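DTDP-4-dehydrorhamnose reductase (Bacillus anthracis, PDB 3SC6) catalyses the NADPH-dependent reduction of dTDP-4-dehydro-6-deoxy-L-mannose to dTDP-L-rhamnose in the rhamnose biosynthetic pathway. Local coordinates at residues His58-Cys63 / Ala99-Ile104. Residues are numbered along the deposited sequence; the frame is centred on the assembly and turned at random.
Sequences HIIIHC and AKLVYI. With NAP (NADP nicotinamide-adenine-dinucleotide phosphate), chain G.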
# COMPACT_ATOMS: atom_id res chain seq x y z
N HIS A 58 18.32 11.41 -2.60
CA HIS A 58 17.73 11.84 -3.85
C HIS A 58 16.27 11.39 -3.88
O HIS A 58 15.42 12.08 -4.42
CB HIS A 58 18.46 11.23 -5.05
CG HIS A 58 19.89 11.64 -5.19
ND1 HIS A 58 20.93 10.94 -4.62
CD2 HIS A 58 20.46 12.68 -5.85
CE1 HIS A 58 22.07 11.53 -4.91
NE2 HIS A 58 21.82 12.58 -5.66
N ILE A 59 16.01 10.24 -3.28
CA ILE A 59 14.66 9.68 -3.25
C ILE A 59 14.27 9.22 -1.85
O ILE A 59 15.11 8.81 -1.06
CB ILE A 59 14.59 8.45 -4.18
CG1 ILE A 59 15.23 8.77 -5.54
CG2 ILE A 59 13.15 7.99 -4.37
CD1 ILE A 59 15.26 7.60 -6.50
N ILE A 60 12.98 9.32 -1.55
CA ILE A 60 12.46 8.89 -0.26
C ILE A 60 11.15 8.15 -0.46
O ILE A 60 10.15 8.73 -0.88
CB ILE A 60 12.20 10.06 0.71
CG1 ILE A 60 13.50 10.80 1.03
CG2 ILE A 60 11.62 9.52 2.01
CD1 ILE A 60 13.31 11.93 2.03
N ILE A 61 11.17 6.85 -0.17
CA ILE A 61 9.99 6.03 -0.31
C ILE A 61 9.39 5.94 1.08
O ILE A 61 9.88 5.21 1.94
CB ILE A 61 10.32 4.65 -0.85
CG1 ILE A 61 11.06 4.80 -2.19
CG2 ILE A 61 9.04 3.85 -1.01
CD1 ILE A 61 11.47 3.49 -2.81
N HIS A 62 8.33 6.70 1.30
CA HIS A 62 7.66 6.73 2.58
C HIS A 62 6.64 5.61 2.74
O HIS A 62 5.52 5.69 2.22
CB HIS A 62 6.99 8.09 2.73
CG HIS A 62 6.38 8.31 4.07
ND1 HIS A 62 7.09 8.85 5.12
CD2 HIS A 62 5.13 8.09 4.54
CE1 HIS A 62 6.31 8.95 6.18
NE2 HIS A 62 5.11 8.50 5.85
N CYS A 63 7.02 4.57 3.48
CA CYS A 63 6.14 3.43 3.71
C CYS A 63 5.56 3.42 5.13
O CYS A 63 4.57 2.75 5.39
CB CYS A 63 6.89 2.12 3.46
SG CYS A 63 7.55 1.97 1.78
N ALA A 99 14.48 16.05 -2.35
CA ALA A 99 14.37 14.65 -2.71
C ALA A 99 13.00 14.35 -3.29
O ALA A 99 12.02 15.01 -2.93
CB ALA A 99 14.60 13.78 -1.49
N LYS A 100 12.92 13.38 -4.19
CA LYS A 100 11.65 13.01 -4.78
C LYS A 100 10.99 12.20 -3.69
O LYS A 100 11.63 11.33 -3.10
CB LYS A 100 11.83 12.16 -6.04
CG LYS A 100 12.59 12.86 -7.16
CD LYS A 100 12.74 11.97 -8.38
CE LYS A 100 13.47 12.69 -9.50
NZ LYS A 100 13.61 11.83 -10.71
N LEU A 101 9.72 12.48 -3.40
CA LEU A 101 9.00 11.76 -2.34
C LEU A 101 7.90 10.83 -2.85
O LEU A 101 7.03 11.24 -3.62
CB LEU A 101 8.39 12.78 -1.37
CG LEU A 101 7.57 12.23 -0.20
CD1 LEU A 101 8.40 11.26 0.62
CD2 LEU A 101 7.04 13.38 0.66
N VAL A 102 7.95 9.57 -2.41
CA VAL A 102 6.94 8.60 -2.81
C VAL A 102 6.08 8.33 -1.59
O VAL A 102 6.56 7.77 -0.61
CB VAL A 102 7.54 7.28 -3.33
CG1 VAL A 102 6.45 6.30 -3.66
CG2 VAL A 102 8.40 7.54 -4.54
N TYR A 103 4.83 8.77 -1.65
CA TYR A 103 3.90 8.58 -0.54
C TYR A 103 2.88 7.51 -0.90
O TYR A 103 2.05 7.71 -1.79
CB TYR A 103 3.21 9.89 -0.19
CG TYR A 103 2.23 9.76 0.95
CD1 TYR A 103 2.66 9.83 2.28
CD2 TYR A 103 0.88 9.57 0.72
CE1 TYR A 103 1.77 9.70 3.33
CE2 TYR A 103 -0.02 9.45 1.77
CZ TYR A 103 0.44 9.52 3.07
OH TYR A 103 -0.45 9.41 4.11
N ILE A 104 2.96 6.37 -0.21
CA ILE A 104 2.06 5.26 -0.45
C ILE A 104 0.74 5.53 0.25
O ILE A 104 0.70 5.77 1.45
CB ILE A 104 2.65 3.94 0.07
CG1 ILE A 104 4.00 3.65 -0.61
CG2 ILE A 104 1.70 2.79 -0.20
CD1 ILE A 104 3.91 3.52 -2.12
PA NAP G . 2.77 -2.26 7.66
O1A NAP G . 1.95 -1.91 8.87
O2A NAP G . 3.46 -3.61 7.59
O5B NAP G . 3.88 -1.12 7.42
C5B NAP G . 3.88 0.10 8.15
C4B NAP G . 5.17 0.20 8.96
O4B NAP G . 5.30 1.52 9.51
C3B NAP G . 5.20 -0.79 10.12
O3B NAP G . 6.34 -1.64 10.06
C2B NAP G . 5.25 0.08 11.36
O2B NAP G . 6.06 -0.50 12.38
C1B NAP G . 5.84 1.38 10.83
N9A NAP G . 5.59 2.53 11.74
C8A NAP G . 4.60 2.67 12.63
N7A NAP G . 4.76 3.84 13.28
C5A NAP G . 5.87 4.43 12.80
C6A NAP G . 6.59 5.69 13.09
N6A NAP G . 6.12 6.55 14.02
N1A NAP G . 7.71 5.97 12.38
C2A NAP G . 8.16 5.11 11.45
N3A NAP G . 7.53 3.95 11.18
C4A NAP G . 6.40 3.59 11.83
O3 NAP G . 1.84 -2.09 6.35
PN NAP G . 2.43 -2.00 4.84
O1N NAP G . 1.42 -2.63 3.91
O2N NAP G . 3.87 -2.45 4.82
O5D NAP G . 2.44 -0.42 4.56
C5D NAP G . 2.69 0.08 3.25
C4D NAP G . 1.80 1.29 2.95
O4D NAP G . 0.72 0.90 2.09
C3D NAP G . 1.18 1.89 4.21
O3D NAP G . 1.49 3.29 4.28
C2D NAP G . -0.31 1.68 4.06
O2D NAP G . -1.02 2.82 4.55
C1D NAP G . -0.51 1.46 2.57
N1N NAP G . -1.64 0.57 2.25
C2N NAP G . -1.65 -0.70 2.71
C3N NAP G . -2.71 -1.55 2.41
C7N NAP G . -2.70 -2.96 2.94
O7N NAP G . -1.79 -3.30 3.68
N7N NAP G . -3.66 -3.81 2.60
C4N NAP G . -3.76 -1.08 1.63
C5N NAP G . -3.72 0.22 1.16
C6N NAP G . -2.64 1.03 1.49
P2B NAP G . 5.38 -1.15 13.69
O1X NAP G . 6.53 -1.87 14.36
O2X NAP G . 4.84 0.02 14.47
O3X NAP G . 4.31 -2.07 13.14
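Ile60 and His62 of strand 59-62 exchange backbone bonds with Lys100 and Val102 of strand 100-104 in a parallel pair whose axes lie 4.8 Å apart at 10°. Ile60 is bonded through both its N and its O, each to a different residue: its N gives a hydrogen to Lys100 O at 2.9 Å, and Val102 N-H points almost straight at its O, 2.8 Å from Val102 N. Lys100 N to His58 O and His62 N to Val102 O extend the pattern at the two ends.

On one face, Ile60 crosses Leu101 at a slant, its CG2 lying 3.9 Å from Leu101 CD1. The small methyl of Ala99 leaves room for Ile60 CG1. In Leu101, with CG anti to the backbone N, the second torsion turns CD1 toward strand 59-62, over Ile60 O and CG2. Further along, His62 and Tyr103 extend alongside each other with nearly parallel (19°) but laterally displaced rings, touching where His62 CD2 comes 3.8 Å from Tyr103 CD1. From helix 76-97, Val90 touches His62 and Ala87 touches Tyr103, whose other neighbours include Glu138 and Val141 of helix 129-144.

The other face carries Ile59, Ile61 and Val102, beta-branched residues suited to extended backbone, while the long chain of Lys100 carries its ammonium away to a hydrogen bond with Thr204 O.

Strand 59-62 also pairs with strand 6-11, so the contact sits within the parallel sheet of the Rossmann fold, with helix 76-97 in the connection between its strands. The four backbone bonds satisfy buried polar groups and hold the register up to Val102; just beyond, Ile104 CG2 abuts the nicotinamide ribose, whose O3D is weakly hydrogen-bonded to Cys63 O, consistent with the carboxyl edge of a Rossmann sheet forming the cofactor site.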